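Local coordinates for protein nudix Hydrolase, RenU (Mycolicibacterium smegmatis, PDB 6UUF) that probably hydrolyses nucleoside diphosphate-linked compounds, perhaps NADH, as a magnesium-dependent member of the Nudix family, at residues 91-96 with 104-109; 43-48 with 125-130; 111-116 with 160-165. The protein carries 3 engineered substitutions. All blocks are in the same frame, centred on the assembly; numbering follows the deposited sequence.

Contact 1. Residues 91-96 with 104-109; sequences TVVTAE and QWTYTT
The carbonyl oxygen of Tyr-107 takes two backbone N-H groups from consecutive residues of the facing strand. Thr-94 N lies 2.9 Å from Tyr-107 O and approaches nearly along the C=O axis, whereas Ala-95 N, at 3.3 Å from the same oxygen, comes in on a lone pair in the carbonyl plane. Two residues opposite one define a classic beta bulge, and the antiparallel register of the hairpin shifts by one residue here. Within the bulge, Tyr-107 N returns a bond to Ala-95 O at 2.9 Å. Toward the other end, Val-92 and Thr-109 form a hydrogen-bonded pair, with Val-92 N 2.8 Å from Thr-109 O and the N-H well aligned (168°).

A small polar cluster lies beside the bulge. With Thr-94 OG1 held between its backbone N and carbonyl carbon (chi1 40°), this hydroxyl meets Thr-109 OG1 at 3.0 Å in a hydrogen bond. Both oxygens lie at the rim of the Tyr-107 ring, the Thr-94 OG1 reaching CD1 at 3.2 Å. Next to them, Ala-95 CB rests on Tyr-107 CB at 3.9 Å.

Helix 144-158 covers the side bearing Val-92, Thr-94 and Thr-109 through Val-156 and Leu-153, while strand 23-31 pairs with the far edge of strand 104-113 and helix 67-79 touches Thr-91 and Thr-108.

Contact 2. Residues 43-48 with 125-130; sequences HRAPWS and ESAELR
His-43 and Ala-45 exchange three backbone bonds across the contact: His-43 N to Glu-128 O at 2.8 Å, Ala-127 N to His-43 O at 3.2 Å, and Ala-45 N to Glu-125 O at 3.1 Å. Trp-47 CH2 lies 3.8 Å from Glu-125 CA, and Ser-48 OG comes within 3.6 Å of Glu-125 CB. The Glu-125 chain bends at chi2 (81°) and runs alongside Arg-44, so that OE2 stands 3.6 Å from Arg-44 NH1. That oxygen is well out of the guanidinium plane, a salt bridge of charges alone.

The contact lies at the end of the antiparallel pairing of strands 37-44 and 126-133 in the mixed sheet of the Nudix fold, where both segments pass into loop. A type I turn from Ala-45 to Ser-48 brings Trp-47 and Ser-48 back to Glu-125. Ser-48 OG fastens it on a lone pair of Ala-45 O, and Ala-45 CB lies on one face of the Trp-47 ring, displaced toward its rim.

Arg-130 grips Glu-128 side-on, with NE 2.9 Å from OE2. Were Glu-128 an alanine, the Arg-130 guanidinium would probably lose its carboxylate mate and turn more easily, though Trp-54 still touches its side chain. Gln-42 hydrogen-bonds Ser-126 and, weakly, Glu-125.

Contact 3. Residues 111-116 with 160-165; sequences IADAAE and IPLLNR
The C-terminal tail, having left helix 144-158, runs beside the last residues of strand 104-113, the two directions only 20° apart. Asp-113 is the strand residue most engaged. Its carboxylate and the side chain of Leu-162 meet at a slant, CG of Asp-113 lying 3.9 Å from CG of Leu-162. With its CG placed beside the backbone N (chi1 -62°), Asp-113 extends OD2 to within 3.5 Å of Leu-162 CA, and the same oxygen touches Leu-163 CG at 3.8 Å. Leu-163 N is as close to Asp-113 OD2, at 3.5 Å, but makes no hydrogen bond to it.

The charge is answered from the sheet instead: Arg-89 NH1 forms a salt bridge to OD2 and Arg-29 NE another to OD1, a pairing likely to stabilise the ionised form of this buried side chain. Both arginines reach the tail as well, Arg-29 bonding Ile-160 O and Arg-89 bonding Pro-161 O, and so couple strand and tail.

At the other end, Ile-160 CD1 packs on Ile-111 CG2 at 4.2 Å. Ile-111 leans also on Val-156 and Thr-157 of helix 144-158. Strands 23-31 and 87-98 flank the contact, with Leu-162 lying on Arg-29 and Pro-31, and Leu-163 on Thr-87 and Arg-89.

How the contacts relate
Contacts 1 and 3 use successive parts of strand 104-113; although their centres lie 22 Å apart, they touch where Val-92 CG2 meets Ile-111 CD1 at 4.1 Å. Helix 144-158 packs on both. Contact 2 lies across the chain's centre from contact 1, about 7 Å away between nearest atoms, yet all three reach the same mixed sheet. Contacts 1 and 2 both reach helix 67-79, at Pro-67 and Glu-68 and at the carbonyl oxygen of Ala-78 respectively. This helix carries the Nudix-box sequence, whose glutamates bind magnesium in relatives; here the REUXEE glutamate positions are alanines, Ala-78 among them, probably the engineered substitutions, so magnesium binding is probably impaired.

Contact 1. Residues 91-96 with 104-109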
loop_
_atom_site.group_PDB
_atom_site.type_symbol
_atom_site.label_atom_id
_atom_site.label_comp_id
_atom_site.label_asym_id
_atom_site.label_seq_id
_atom_site.Cartn_x
_atom_site.Cartn_y
_atom_site.Cartn_z
ATOM N N THR A 91 -10.093 2.110 4.689
ATOM C CA THR A 91 -9.224 2.903 3.838
ATOM C C THR A 91 -8.839 4.159 4.612
ATOM O O THR A 91 -9.667 4.716 5.322
ATOM C CB THR A 91 -9.940 3.334 2.557
ATOM O OG1 THR A 91 -11.032 4.183 2.908
ATOM C CG2 THR A 91 -10.486 2.109 1.790
ATOM N N VAL A 92 -7.600 4.594 4.458
ATOM C CA VAL A 92 -7.087 5.886 4.977
ATOM C C VAL A 92 -6.399 6.696 3.846
ATOM O O VAL A 92 -5.459 6.218 3.179
ATOM C CB VAL A 92 -6.022 5.645 6.055
ATOM C CG1 VAL A 92 -5.693 6.950 6.777
ATOM C CG2 VAL A 92 -6.499 4.590 7.042
ATOM N N VAL A 93 -6.857 7.922 3.648
ATOM C CA VAL A 93 -6.236 8.816 2.696
ATOM C C VAL A 93 -4.941 9.290 3.355
ATOM O O VAL A 93 -4.994 10.059 4.303
ATOM C CB VAL A 93 -7.146 9.998 2.338
ATOM C CG1 VAL A 93 -6.465 10.918 1.348
ATOM C CG2 VAL A 93 -8.431 9.500 1.718
ATOM N N THR A 94 -3.807 8.807 2.837
ATOM C CA THR A 94 -2.473 9.070 3.371
ATOM C C THR A 94 -1.712 10.145 2.613
ATOM O O THR A 94 -0.631 10.520 3.030
ATOM C CB THR A 94 -1.625 7.774 3.430
ATOM O OG1 THR A 94 -1.855 6.978 2.268
ATOM C CG2 THR A 94 -2.057 6.926 4.607
ATOM N N ALA A 95 -2.274 10.647 1.510
ATOM C CA ALA A 95 -1.686 11.751 0.763
ATOM C C ALA A 95 -2.738 12.394 -0.141
ATOM O O ALA A 95 -3.532 11.703 -0.775
ATOM C CB ALA A 95 -0.489 11.279 -0.052
ATOM N N GLU A 96 -2.713 13.717 -0.185
ATOM C CA GLU A 96 -3.716 14.518 -0.845
ATOM C C GLU A 96 -3.033 15.746 -1.437
ATOM O O GLU A 96 -2.354 16.506 -0.709
ATOM C CB GLU A 96 -4.720 14.949 0.205
ATOM C CG GLU A 96 -5.973 15.571 -0.335
ATOM C CD GLU A 96 -6.966 15.826 0.783
ATOM O OE1 GLU A 96 -6.587 16.503 1.776
ATOM O OE2 GLU A 96 -8.114 15.337 0.677
ATOM N N GLN A 104 -7.442 16.799 -8.371
ATOM C CA GLN A 104 -6.884 16.258 -7.149
ATOM C C GLN A 104 -6.118 14.972 -7.410
ATOM O O GLN A 104 -6.377 14.235 -8.380
ATOM C CB GLN A 104 -8.002 15.970 -6.161
ATOM C CG GLN A 104 -7.506 15.838 -4.736
ATOM C CD GLN A 104 -8.603 16.113 -3.742
ATOM O OE1 GLN A 104 -9.644 15.470 -3.788
ATOM N NE2 GLN A 104 -8.388 17.077 -2.848
ATOM N N TRP A 105 -5.157 14.719 -6.548
ATOM C CA TRP A 105 -4.487 13.457 -6.554
ATOM C C TRP A 105 -4.449 12.972 -5.123
ATOM O O TRP A 105 -4.107 13.719 -4.216
ATOM C CB TRP A 105 -3.066 13.609 -7.085
ATOM C CG TRP A 105 -2.454 12.323 -7.373
ATOM C CD1 TRP A 105 -2.562 11.612 -8.527
ATOM C CD2 TRP A 105 -1.681 11.538 -6.489
ATOM N NE1 TRP A 105 -1.835 10.453 -8.446
ATOM C CE2 TRP A 105 -1.284 10.383 -7.194
ATOM C CE3 TRP A 105 -1.228 11.719 -5.182
ATOM C CZ2 TRP A 105 -0.500 9.410 -6.630
ATOM C CZ3 TRP A 105 -0.455 10.759 -4.624
ATOM C CH2 TRP A 105 -0.094 9.599 -5.350
ATOM N N THR A 106 -4.756 11.702 -4.928
ATOM C CA THR A 106 -4.606 11.122 -3.604
ATOM C C THR A 106 -3.965 9.762 -3.684
ATOM O O THR A 106 -4.003 9.053 -4.733
ATOM C CB THR A 106 -5.993 10.936 -2.961
ATOM O OG1 THR A 106 -6.781 10.149 -3.853
ATOM C CG2 THR A 106 -6.677 12.248 -2.718
ATOM N N TYR A 107 -3.420 9.381 -2.540
ATOM C CA TYR A 107 -2.988 8.038 -2.276
ATOM C C TYR A 107 -3.827 7.538 -1.110
ATOM O O TYR A 107 -3.841 8.194 -0.026
ATOM C CB TYR A 107 -1.504 7.987 -1.849
ATOM C CG TYR A 107 -0.977 6.575 -1.747
ATOM C CD1 TYR A 107 -1.208 5.792 -0.622
ATOM C CD2 TYR A 107 -0.224 6.020 -2.771
ATOM C CE1 TYR A 107 -0.754 4.493 -0.540
ATOM C CE2 TYR A 107 0.292 4.731 -2.674
ATOM C CZ TYR A 107 0.007 3.975 -1.571
ATOM O OH TYR A 107 0.498 2.706 -1.513
ATOM N N THR A 108 -4.403 6.351 -1.299
ATOM C CA THR A 108 -5.252 5.725 -0.328
ATOM C C THR A 108 -4.651 4.409 0.112
ATOM O O THR A 108 -4.437 3.488 -0.692
ATOM C CB THR A 108 -6.651 5.476 -0.886
ATOM O OG1 THR A 108 -7.251 6.705 -1.255
ATOM C CG2 THR A 108 -7.551 4.821 0.156
ATOM N N THR A 109 -4.417 4.309 1.416
ATOM C CA THR A 109 -3.950 3.071 2.031
ATOM C C THR A 109 -5.161 2.247 2.428
ATOM O O THR A 109 -6.076 2.726 3.128
ATOM C CB THR A 109 -3.048 3.344 3.271
ATOM O OG1 THR A 109 -1.877 4.038 2.850
ATOM C CG2 THR A 109 -2.635 2.049 3.924
#

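Contact 2. Residues 43-48 with 125-130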
loop_
_atom_site.group_PDB
_atom_site.type_symbol
_atom_site.label_atom_id
_atom_site.label_comp_id
_atom_site.label_asym_id
_atom_site.label_seq_id
_atom_site.Cartn_x
_atom_site.Cartn_y
_atom_site.Cartn_z
ATOM N N HIS A 43 9.849 -4.443 -1.535
ATOM C CA HIS A 43 11.128 -3.794 -1.806
ATOM C C HIS A 43 11.145 -3.396 -3.275
ATOM O O HIS A 43 11.000 -4.251 -4.160
ATOM C CB HIS A 43 12.258 -4.752 -1.541
ATOM C CG HIS A 43 13.611 -4.116 -1.611
ATOM N ND1 HIS A 43 13.935 -2.967 -0.921
ATOM C CD2 HIS A 43 14.734 -4.479 -2.280
ATOM C CE1 HIS A 43 15.196 -2.647 -1.162
ATOM N NE2 HIS A 43 15.702 -3.548 -1.984
ATOM N N ARG A 44 11.344 -2.120 -3.544
ATOM C CA ARG A 44 11.100 -1.623 -4.882
ATOM C C ARG A 44 12.377 -1.891 -5.703
ATOM O O ARG A 44 13.492 -1.563 -5.258
ATOM C CB ARG A 44 10.713 -0.139 -4.841
ATOM C CG ARG A 44 9.657 0.226 -3.769
ATOM C CD ARG A 44 8.217 0.034 -4.169
ATOM N NE ARG A 44 7.588 1.342 -4.363
ATOM C CZ ARG A 44 7.424 1.972 -5.528
ATOM N NH1 ARG A 44 7.825 1.430 -6.690
ATOM N NH2 ARG A 44 6.844 3.175 -5.528
ATOM N N ALA A 45 12.224 -2.554 -6.851
ATOM C CA ALA A 45 13.370 -2.795 -7.759
ATOM C C ALA A 45 13.953 -1.433 -8.189
ATOM O O ALA A 45 13.170 -0.563 -8.531
ATOM C CB ALA A 45 12.920 -3.602 -8.977
ATOM N N PRO A 46 15.296 -1.225 -8.120
ATOM C CA PRO A 46 15.978 0.017 -8.618
ATOM C C PRO A 46 15.476 0.681 -9.922
ATOM O O PRO A 46 15.416 1.923 -9.981
ATOM C CB PRO A 46 17.441 -0.428 -8.746
ATOM C CG PRO A 46 17.586 -1.334 -7.545
ATOM C CD PRO A 46 16.252 -2.040 -7.338
ATOM N N TRP A 47 15.087 -0.131 -10.922
ATOM C CA TRP A 47 14.470 0.403 -12.154
ATOM C C TRP A 47 13.082 1.031 -12.002
ATOM O O TRP A 47 12.654 1.711 -12.919
ATOM C CB TRP A 47 14.440 -0.619 -13.308
ATOM C CG TRP A 47 13.760 -1.947 -13.071
ATOM C CD1 TRP A 47 14.388 -3.140 -12.871
ATOM C CD2 TRP A 47 12.342 -2.232 -13.075
ATOM N NE1 TRP A 47 13.463 -4.145 -12.720
ATOM C CE2 TRP A 47 12.200 -3.624 -12.839
ATOM C CE3 TRP A 47 11.185 -1.451 -13.234
ATOM C CZ2 TRP A 47 10.935 -4.269 -12.755
ATOM C CZ3 TRP A 47 9.906 -2.093 -13.150
ATOM C CH2 TRP A 47 9.808 -3.497 -12.923
ATOM N N SER A 48 12.369 0.771 -10.891
ATOM C CA SER A 48 11.042 1.370 -10.626
ATOM C C SER A 48 11.143 2.643 -9.767
ATOM O O SER A 48 12.231 2.972 -9.211
ATOM C CB SER A 48 10.080 0.351 -9.971
ATOM O OG SER A 48 10.371 0.120 -8.590
ATOM N N GLU A 125 7.507 -5.139 -10.099
ATOM C CA GLU A 125 8.644 -4.456 -9.429
ATOM C C GLU A 125 9.018 -5.084 -8.058
ATOM O O GLU A 125 9.819 -4.509 -7.291
ATOM C CB GLU A 125 8.469 -2.911 -9.301
ATOM C CG GLU A 125 7.136 -2.298 -9.677
ATOM C CD GLU A 125 6.098 -2.399 -8.583
ATOM O OE1 GLU A 125 5.233 -3.300 -8.671
ATOM O OE2 GLU A 125 6.152 -1.560 -7.655
ATOM N N SER A 126 8.445 -6.257 -7.758
ATOM C CA SER A 126 8.727 -6.965 -6.510
ATOM C C SER A 126 10.105 -7.584 -6.624
ATOM O O SER A 126 10.287 -8.655 -7.238
ATOM C CB SER A 126 7.654 -8.021 -6.211
ATOM O OG SER A 126 6.373 -7.402 -6.155
ATOM N N ALA A 127 11.072 -6.832 -6.102
ATOM C CA ALA A 127 12.436 -7.306 -5.961
ATOM C C ALA A 127 12.436 -8.306 -4.812
ATOM O O ALA A 127 13.060 -9.371 -4.890
ATOM C CB ALA A 127 13.390 -6.150 -5.669
ATOM N N GLU A 128 11.726 -7.932 -3.752
ATOM C CA GLU A 128 11.378 -8.835 -2.682
ATOM C C GLU A 128 10.026 -8.364 -2.074
ATOM O O GLU A 128 9.603 -7.195 -2.191
ATOM C CB GLU A 128 12.530 -8.893 -1.640
ATOM C CG GLU A 128 12.474 -10.072 -0.657
ATOM C CD GLU A 128 13.278 -9.854 0.629
ATOM O OE1 GLU A 128 14.270 -9.092 0.620
ATOM O OE2 GLU A 128 12.916 -10.461 1.662
ATOM N N LEU A 129 9.323 -9.328 -1.525
ATOM C CA LEU A 129 8.241 -9.098 -0.598
ATOM C C LEU A 129 8.628 -9.746 0.708
ATOM O O LEU A 129 9.149 -10.866 0.736
ATOM C CB LEU A 129 6.984 -9.734 -1.105
ATOM C CG LEU A 129 6.428 -9.038 -2.325
ATOM C CD1 LEU A 129 5.754 -10.088 -3.202
ATOM C CD2 LEU A 129 5.499 -7.923 -1.851
ATOM N N ARG A 130 8.344 -9.047 1.798
ATOM C CA ARG A 130 8.723 -9.526 3.086
ATOM C C ARG A 130 7.693 -9.133 4.154
ATOM O O ARG A 130 7.204 -7.976 4.215
ATOM C CB ARG A 130 10.091 -8.948 3.417
ATOM C CG ARG A 130 10.824 -9.764 4.456
ATOM C CD ARG A 130 11.971 -8.957 5.025
ATOM N NE ARG A 130 13.159 -8.956 4.162
ATOM C CZ ARG A 130 14.240 -8.188 4.349
ATOM N NH1 ARG A 130 14.325 -7.286 5.359
ATOM N NH2 ARG A 130 15.244 -8.323 3.508
#

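Contact 3. Residues 111-116 with 160-165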
loop_
_atom_site.group_PDB
_atom_site.type_symbol
_atom_site.label_atom_id
_atom_site.label_comp_id
_atom_site.label_asym_id
_atom_site.label_seq_id
_atom_site.Cartn_x
_atom_site.Cartn_y
_atom_site.Cartn_z
ATOM N N ILE A 111 -6.169 -0.900 4.436
ATOM C CA ILE A 111 -5.764 -1.835 5.485
ATOM C C ILE A 111 -6.536 -3.149 5.335
ATOM O O ILE A 111 -7.755 -3.148 5.249
ATOM C CB ILE A 111 -6.049 -1.216 6.879
ATOM C CG1 ILE A 111 -5.334 0.162 6.980
ATOM C CG2 ILE A 111 -5.659 -2.188 7.974
ATOM C CD1 ILE A 111 -5.441 0.870 8.314
ATOM N N ALA A 112 -5.850 -4.267 5.348
ATOM C CA ALA A 112 -6.526 -5.553 5.249
ATOM C C ALA A 112 -5.823 -6.559 6.131
ATOM O O ALA A 112 -4.655 -6.338 6.501
ATOM C CB ALA A 112 -6.560 -6.051 3.815
ATOM N N ASP A 113 -6.549 -7.633 6.475
ATOM C CA ASP A 113 -6.045 -8.748 7.283
ATOM C C ASP A 113 -6.028 -10.104 6.539
ATOM O O ASP A 113 -6.906 -10.421 5.749
ATOM C CB ASP A 113 -6.926 -8.947 8.481
ATOM C CG ASP A 113 -6.965 -7.744 9.402
ATOM O OD1 ASP A 113 -6.162 -6.807 9.289
ATOM O OD2 ASP A 113 -7.852 -7.740 10.263
ATOM N N ALA A 114 -5.003 -10.893 6.805
ATOM C CA ALA A 114 -4.985 -12.311 6.452
ATOM C C ALA A 114 -4.897 -13.140 7.748
ATOM O O ALA A 114 -4.461 -12.639 8.817
ATOM C CB ALA A 114 -3.781 -12.599 5.593
ATOM N N ALA A 115 -5.282 -14.412 7.644
ATOM C CA ALA A 115 -5.288 -15.327 8.797
ATOM C C ALA A 115 -3.866 -15.700 9.280
ATOM O O ALA A 115 -3.682 -16.029 10.444
ATOM C CB ALA A 115 -6.099 -16.577 8.464
ATOM N N GLU A 116 -2.871 -15.603 8.400
ATOM C CA GLU A 116 -1.500 -16.016 8.695
ATOM C C GLU A 116 -0.598 -15.353 7.658
ATOM O O GLU A 116 -1.098 -14.784 6.690
ATOM C CB GLU A 116 -1.373 -17.534 8.609
ATOM C CG GLU A 116 -1.988 -18.132 7.358
ATOM C CD GLU A 116 -1.519 -19.541 7.114
ATOM O OE1 GLU A 116 -2.252 -20.485 7.445
ATOM O OE2 GLU A 116 -0.398 -19.699 6.614
ATOM N N ILE A 160 -7.961 -0.913 15.157
ATOM C CA ILE A 160 -8.698 -2.069 14.636
ATOM C C ILE A 160 -7.848 -3.304 14.777
ATOM O O ILE A 160 -7.042 -3.575 13.917
ATOM C CB ILE A 160 -9.131 -1.951 13.147
ATOM C CG1 ILE A 160 -8.132 -1.147 12.313
ATOM C CG2 ILE A 160 -10.516 -1.310 13.047
ATOM C CD1 ILE A 160 -8.526 -1.031 10.855
ATOM N N PRO A 161 -8.027 -4.077 15.859
ATOM C CA PRO A 161 -7.264 -5.336 15.959
ATOM C C PRO A 161 -7.658 -6.365 14.921
ATOM O O PRO A 161 -8.775 -6.334 14.395
ATOM C CB PRO A 161 -7.633 -5.852 17.338
ATOM C CG PRO A 161 -8.951 -5.182 17.635
ATOM C CD PRO A 161 -8.774 -3.814 17.096
ATOM N N LEU A 162 -6.732 -7.276 14.638
ATOM C CA LEU A 162 -6.963 -8.292 13.626
ATOM C C LEU A 162 -8.154 -9.125 14.030
ATOM O O LEU A 162 -8.439 -9.277 15.196
ATOM C CB LEU A 162 -5.751 -9.216 13.413
ATOM C CG LEU A 162 -4.682 -8.740 12.427
ATOM C CD1 LEU A 162 -3.890 -7.593 13.029
ATOM C CD2 LEU A 162 -3.757 -9.879 12.054
ATOM N N LEU A 163 -8.809 -9.684 13.026
ATOM C CA LEU A 163 -9.965 -10.541 13.198
ATOM C C LEU A 163 -9.601 -11.928 13.674
ATOM O O LEU A 163 -8.432 -12.290 13.729
ATOM C CB LEU A 163 -10.671 -10.659 11.854
ATOM C CG LEU A 163 -11.142 -9.329 11.308
ATOM C CD1 LEU A 163 -11.943 -9.550 10.031
ATOM C CD2 LEU A 163 -11.988 -8.594 12.337
ATOM N N ASN A 164 -10.626 -12.696 14.026
ATOM C CA ASN A 164 -10.523 -14.166 14.069
ATOM C C ASN A 164 -11.858 -14.800 13.664
ATOM O O ASN A 164 -12.830 -14.097 13.320
ATOM C CB ASN A 164 -10.057 -14.650 15.446
ATOM C CG ASN A 164 -10.583 -13.785 16.565
ATOM O OD1 ASN A 164 -10.115 -12.658 16.744
ATOM N ND2 ASN A 164 -11.572 -14.293 17.315
ATOM N N ARG A 165 -11.859 -16.132 13.632
ATOM C CA ARG A 165 -13.069 -16.956 13.488
ATOM C C ARG A 165 -13.936 -16.628 12.263
ATOM O O ARG A 165 -13.499 -16.787 11.116
ATOM C CB ARG A 165 -13.900 -16.875 14.768
ATOM C CG ARG A 165 -13.113 -17.114 16.065
ATOM C CD ARG A 165 -14.038 -17.173 17.266
ATOM N NE ARG A 165 -14.975 -18.287 17.097
ATOM C CZ ARG A 165 -16.181 -18.409 17.654
ATOM N NH1 ARG A 165 -16.930 -19.485 17.382
ATOM N NH2 ARG A 165 -16.655 -17.481 18.470
#